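Cysteine desulfurase (Elizabethkingia anophelis NUHP1, PDB 5VPR) probably removes sulfur from L-cysteine to leave L-alanine, using pyridoxal 5'-phosphate as cofactor and handing the sulfur to a carrier. Local coordinates at residues P213-D218 with N337-V342; F344-I349 with E404-A409. All blocks are in the same frame, centred on the assembly; numbering follows the deposited sequence.

Interaction 1: P213-D218 with N337-V342; sequences PHFEID and NRAGVV
Phe215 and Ala339 meet rim to methyl: CE1 of the ring lies 3.9 Å from Ala339 CB, which sits at the ring edge in the plane of the phenyl group, not over a face. Phe215 CG stands between its own backbone N and carbonyl carbon (chi1 43°), and this turns the ring out of the loop to meet Ala339. Beside it the same methyl rests more loosely near His214, with CB to CB at 4.4 Å. This is the close part of the contact, and it is purely apolar; no hydrogen bond links the two segments. Gly340, at a positive phi of 69°, brings bare backbone up to the imidazole, its CA 4.6 Å from His214 CE1. The polar atoms of the imidazole are used elsewhere: ND1 is hydrogen-bonded to Glu312 and NE2 weakly to Gln210, while Pro213 CB lies over one ring face, offset toward its rim. At the looser ends, Glu216 and Asn337 are exposed and take no part in the packing. Arg338 turns away but stays buried; its NE gives Val341 O a nearly straight 3.0 Å bond in the guanidinium plane, tying the turn to the start of the strand, and NH2 bonds Gln320. The contact thus joins the large, cofactor-binding domain of a fold-type I pyridoxal phosphate enzyme to its small C-terminal domain: the loop after strand 203-207 of the seven-stranded sheet meets the lead-in of strand 341-345 in the small antiparallel sheet, with helix 305-324 supplying Glu312 to His214 and Gln320 to Arg338.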
loop_
_atom_site.group_PDB
_atom_site.type_symbol
_atom_site.label_atom_id
_atom_site.label_comp_id
_atom_site.label_asym_id
_atom_site.label_seq_id
_atom_site.Cartn_x
_atom_site.Cartn_y
_atom_site.Cartn_z
ATOM N N PRO A 213 -2.553 0.035 -4.720
ATOM C CA PRO A 213 -3.428 1.106 -5.233
ATOM C C PRO A 213 -3.002 1.647 -6.583
ATOM O O PRO A 213 -3.771 2.400 -7.184
ATOM C CB PRO A 213 -3.328 2.213 -4.161
ATOM C CG PRO A 213 -2.745 1.561 -2.968
ATOM C CD PRO A 213 -1.856 0.461 -3.496
ATOM N N HIS A 214 -1.814 1.306 -7.081
ATOM C CA HIS A 214 -1.217 2.079 -8.167
ATOM C C HIS A 214 -0.915 1.308 -9.441
ATOM O O HIS A 214 -0.932 1.913 -10.515
ATOM C CB HIS A 214 0.066 2.749 -7.672
ATOM C CG HIS A 214 -0.196 3.777 -6.624
ATOM N ND1 HIS A 214 -0.892 4.935 -6.890
ATOM C CD2 HIS A 214 0.074 3.794 -5.297
ATOM C CE1 HIS A 214 -1.002 5.644 -5.781
ATOM N NE2 HIS A 214 -0.425 4.974 -4.800
ATOM N N PHE A 215 -0.630 0.013 -9.376
ATOM C CA PHE A 215 -0.424 -0.722 -10.619
ATOM C C PHE A 215 -0.762 -2.185 -10.414
ATOM O O PHE A 215 -0.868 -2.673 -9.286
ATOM C CB PHE A 215 1.002 -0.572 -11.162
ATOM C CG PHE A 215 2.068 -0.666 -10.119
ATOM C CD1 PHE A 215 2.661 0.484 -9.621
ATOM C CD2 PHE A 215 2.497 -1.898 -9.657
ATOM C CE1 PHE A 215 3.654 0.416 -8.669
ATOM C CE2 PHE A 215 3.496 -1.985 -8.698
ATOM C CZ PHE A 215 4.079 -0.823 -8.206
ATOM N N GLU A 216 -0.937 -2.876 -11.532
ATOM C CA GLU A 216 -1.471 -4.230 -11.500
ATOM C C GLU A 216 -0.512 -5.181 -10.798
ATOM O O GLU A 216 0.705 -5.087 -10.956
ATOM C CB GLU A 216 -1.758 -4.724 -12.917
ATOM C CG GLU A 216 -2.195 -6.189 -12.968
ATOM C CD GLU A 216 -2.815 -6.591 -14.296
ATOM O OE1 GLU A 216 -3.403 -5.708 -14.963
ATOM O OE2 GLU A 216 -2.721 -7.790 -14.656
ATOM N N ILE A 217 -1.075 -6.101 -10.016
ATOM C CA ILE A 217 -0.324 -7.113 -9.285
ATOM C C ILE A 217 -0.657 -8.479 -9.874
ATOM O O ILE A 217 -1.834 -8.803 -10.069
ATOM C CB ILE A 217 -0.665 -7.073 -7.780
ATOM C CG1 ILE A 217 -0.356 -5.697 -7.179
ATOM C CG2 ILE A 217 0.024 -8.220 -7.034
ATOM C CD1 ILE A 217 1.077 -5.268 -7.319
ATOM N N ASP A 218 0.373 -9.284 -10.141
ATOM C CA ASP A 218 0.219 -10.678 -10.569
ATOM C C ASP A 218 1.185 -11.497 -9.720
ATOM O O ASP A 218 2.373 -11.611 -10.055
ATOM C CB ASP A 218 0.507 -10.851 -12.070
ATOM C CG ASP A 218 0.219 -12.270 -12.586
ATOM O OD1 ASP A 218 0.231 -13.246 -11.802
ATOM O OD2 ASP A 218 -0.024 -12.411 -13.807
ATOM N N ASN A 337 12.381 5.803 -10.572
ATOM C CA ASN A 337 11.047 5.337 -10.932
ATOM C C ASN A 337 10.167 5.326 -9.682
ATOM O O ASN A 337 10.488 4.658 -8.693
ATOM C CB ASN A 337 11.159 3.948 -11.569
ATOM C CG ASN A 337 9.810 3.292 -11.834
ATOM O OD1 ASN A 337 8.785 3.963 -11.950
ATOM N ND2 ASN A 337 9.811 1.963 -11.933
ATOM N N ARG A 338 9.070 6.083 -9.703
ATOM C CA ARG A 338 8.278 6.288 -8.504
ATOM C C ARG A 338 6.797 6.130 -8.809
ATOM O O ARG A 338 6.348 6.342 -9.939
ATOM C CB ARG A 338 8.516 7.671 -7.881
ATOM C CG ARG A 338 9.956 7.913 -7.467
ATOM C CD ARG A 338 10.065 9.120 -6.544
ATOM N NE ARG A 338 9.294 10.257 -7.031
ATOM C CZ ARG A 338 9.673 11.047 -8.028
ATOM N NH1 ARG A 338 10.816 10.825 -8.661
ATOM N NH2 ARG A 338 8.901 12.055 -8.394
ATOM N N ALA A 339 6.047 5.755 -7.780
ATOM C CA ALA A 339 4.611 5.527 -7.880
ATOM C C ALA A 339 3.910 6.556 -7.000
ATOM O O ALA A 339 3.924 6.448 -5.772
ATOM C CB ALA A 339 4.242 4.102 -7.477
ATOM N N GLY A 340 3.346 7.576 -7.640
ATOM C CA GLY A 340 2.362 8.450 -7.028
ATOM C C GLY A 340 2.831 9.382 -5.932
ATOM O O GLY A 340 1.991 9.911 -5.207
ATOM N N VAL A 341 4.134 9.618 -5.786
ATOM C CA VAL A 341 4.652 10.402 -4.664
ATOM C C VAL A 341 5.707 11.379 -5.177
ATOM O O VAL A 341 6.697 10.953 -5.783
ATOM C CB VAL A 341 5.263 9.507 -3.569
ATOM C CG1 VAL A 341 5.855 10.366 -2.466
ATOM C CG2 VAL A 341 4.230 8.519 -2.991
ATOM N N VAL A 342 5.517 12.678 -4.913
ATOM C CA VAL A 342 6.567 13.694 -5.047
ATOM C C VAL A 342 6.936 14.177 -3.651
ATOM O O VAL A 342 6.112 14.805 -2.965
ATOM C CB VAL A 342 6.136 14.906 -5.891
ATOM C CG1 VAL A 342 7.367 15.677 -6.371
ATOM C CG2 VAL A 342 5.242 14.523 -7.029
#

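Interaction 2: F344-I349 with E404-A409; sequences FNLSGI and EGVKKA
Val406 reaches Phe344 and Leu346 with its two methyl groups, one for each, and is the helix's main contribution to the contact. Along its helix, Glu404 comes first, on the exposed side, its carboxylate turned toward Lys407 one turn on; OE2 to NZ is a long salt bridge of 3.8 Å. Gly405 follows, buried, with its carbonyl accepting the backbone bond from Ala409. At Val406 the branches part. CG1, anti to the backbone N (chi1 165°), meets Leu346 CD2 at 4.0 Å, the two side chains slanting across one another. CG2, beside the backbone N, approaches the outer atoms of the Phe344 ring, 3.9 Å from CZ and 4.0 Å from CE1. These two side chains come from opposite directions, and the methyl meets the ring obliquely. Lys407 then turns away from the strand, and Lys408 runs extended on the exposed side of the helix. With Ala409 the helix comes round again: its CB points at the 344-349 segment but stays 5.1 Å from Leu346 CD1, so it borders the contact without closing it. Everything that touches here is buried and apolar, a plain hydrophobic seam without a hydrogen bond across it. Within the small C-terminal domain it fastens the end of strand 341-345 and the turn beyond it to helix 396-413. Helix 352-361 lies alongside, with Val355 against Leu346 and Ile358 against Ala409, while strands 330-331 and 386-389 flank Phe344 and Asn345 in the small sheet.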
loop_
_atom_site.group_PDB
_atom_site.type_symbol
_atom_site.label_atom_id
_atom_site.label_comp_id
_atom_site.label_asym_id
_atom_site.label_seq_id
_atom_site.Cartn_x
_atom_site.Cartn_y
_atom_site.Cartn_z
ATOM N N PHE A 344 9.627 16.648 -1.525
ATOM C CA PHE A 344 10.447 17.818 -1.800
ATOM C C PHE A 344 10.697 18.601 -0.520
ATOM O O PHE A 344 10.034 18.401 0.506
ATOM C CB PHE A 344 9.814 18.720 -2.873
ATOM C CG PHE A 344 8.451 19.263 -2.509
ATOM C CD1 PHE A 344 8.316 20.519 -1.937
ATOM C CD2 PHE A 344 7.300 18.518 -2.760
ATOM C CE1 PHE A 344 7.057 21.027 -1.605
ATOM C CE2 PHE A 344 6.048 19.014 -2.434
ATOM C CZ PHE A 344 5.928 20.277 -1.857
ATOM N N ASN A 345 11.687 19.485 -0.596
ATOM C CA ASN A 345 12.003 20.423 0.468
ATOM C C ASN A 345 12.342 21.754 -0.176
ATOM O O ASN A 345 12.869 21.794 -1.289
ATOM C CB ASN A 345 13.177 19.933 1.328
ATOM N N LEU A 346 12.008 22.843 0.515
ATOM C CA LEU A 346 12.408 24.174 0.091
ATOM C C LEU A 346 13.768 24.519 0.682
ATOM O O LEU A 346 14.117 24.069 1.778
ATOM C CB LEU A 346 11.375 25.221 0.511
ATOM C CG LEU A 346 10.058 25.181 -0.262
ATOM C CD1 LEU A 346 9.085 26.211 0.288
ATOM C CD2 LEU A 346 10.309 25.405 -1.747
ATOM N N SER A 347 14.524 25.347 -0.048
ATOM C CA SER A 347 15.948 25.515 0.238
ATOM C C SER A 347 16.185 26.125 1.616
ATOM O O SER A 347 16.957 25.587 2.419
ATOM C CB SER A 347 16.603 26.372 -0.846
ATOM O OG SER A 347 16.279 27.739 -0.675
ATOM N N GLY A 348 15.546 27.253 1.907
ATOM C CA GLY A 348 15.776 27.965 3.147
ATOM C C GLY A 348 14.755 27.748 4.244
ATOM O O GLY A 348 14.749 28.515 5.216
ATOM N N ILE A 349 13.896 26.739 4.130
ATOM C CA ILE A 349 12.846 26.476 5.112
ATOM C C ILE A 349 13.144 25.139 5.777
ATOM O O ILE A 349 13.190 24.099 5.108
ATOM C CB ILE A 349 11.448 26.476 4.471
ATOM C CG1 ILE A 349 11.167 27.819 3.790
ATOM C CG2 ILE A 349 10.385 26.161 5.515
ATOM C CD1 ILE A 349 11.576 29.025 4.611
ATOM N N GLU A 404 1.316 26.840 -6.832
ATOM C CA GLU A 404 1.158 28.233 -6.418
ATOM C C GLU A 404 1.158 28.356 -4.903
ATOM O O GLU A 404 1.663 29.347 -4.360
ATOM C CB GLU A 404 -0.128 28.830 -6.999
ATOM C CG GLU A 404 -0.114 28.920 -8.514
ATOM C CD GLU A 404 1.108 29.670 -9.041
ATOM O OE1 GLU A 404 1.204 30.895 -8.796
ATOM O OE2 GLU A 404 1.977 29.031 -9.684
ATOM N N GLY A 405 0.609 27.353 -4.208
ATOM C CA GLY A 405 0.642 27.365 -2.753
ATOM C C GLY A 405 2.052 27.272 -2.203
ATOM O O GLY A 405 2.386 27.924 -1.208
ATOM N N VAL A 406 2.904 26.466 -2.846
ATOM C CA VAL A 406 4.271 26.308 -2.361
ATOM C C VAL A 406 5.064 27.594 -2.576
ATOM O O VAL A 406 5.811 28.033 -1.692
ATOM C CB VAL A 406 4.937 25.091 -3.034
ATOM C CG1 VAL A 406 6.439 25.132 -2.842
ATOM C CG2 VAL A 406 4.365 23.793 -2.462
ATOM N N LYS A 407 4.916 28.217 -3.749
ATOM C CA LYS A 407 5.535 29.520 -3.984
ATOM C C LYS A 407 5.085 30.543 -2.948
ATOM O O LYS A 407 5.905 31.305 -2.421
ATOM C CB LYS A 407 5.202 30.017 -5.391
ATOM C CG LYS A 407 5.744 29.134 -6.498
ATOM C CD LYS A 407 5.360 29.641 -7.879
ATOM C CE LYS A 407 5.768 28.633 -8.956
ATOM N NZ LYS A 407 5.730 29.234 -10.320
ATOM N N LYS A 408 3.786 30.571 -2.638
ATOM C CA LYS A 408 3.287 31.542 -1.663
ATOM C C LYS A 408 3.870 31.273 -0.283
ATOM O O LYS A 408 4.251 32.210 0.430
ATOM C CB LYS A 408 1.756 31.515 -1.630
ATOM C CG LYS A 408 1.120 32.335 -0.525
ATOM C CD LYS A 408 -0.401 32.364 -0.661
ATOM C CE LYS A 408 -1.046 33.109 0.511
ATOM N NZ LYS A 408 -2.525 33.304 0.384
ATOM N N ALA A 409 3.982 29.992 0.092
ATOM C CA ALA A 409 4.540 29.628 1.390
ATOM C C ALA A 409 5.968 30.135 1.546
ATOM O O ALA A 409 6.330 30.707 2.581
ATOM C CB ALA A 409 4.493 28.111 1.567
#

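Both interactions draw on strand 341-345, interaction 1 through the residues leading into it and interaction 2 through its end, and their centres are about 26 Å apart. Each is buried and apolar, but their places differ. Interaction 1 lies about 9 Å from the centre of the chain and bridges the parts holding two sheets; its apolar touch is somewhat smaller and is set among histidine, glutamate and arginine bonds that lead to other parts of the fold. Interaction 2, about 28 Å from that centre, stays within the C-terminal part, where branched aliphatic side chains and a phenyl ring join the strand end and following loop to the helix and the charged residues keep to the helix's outer side.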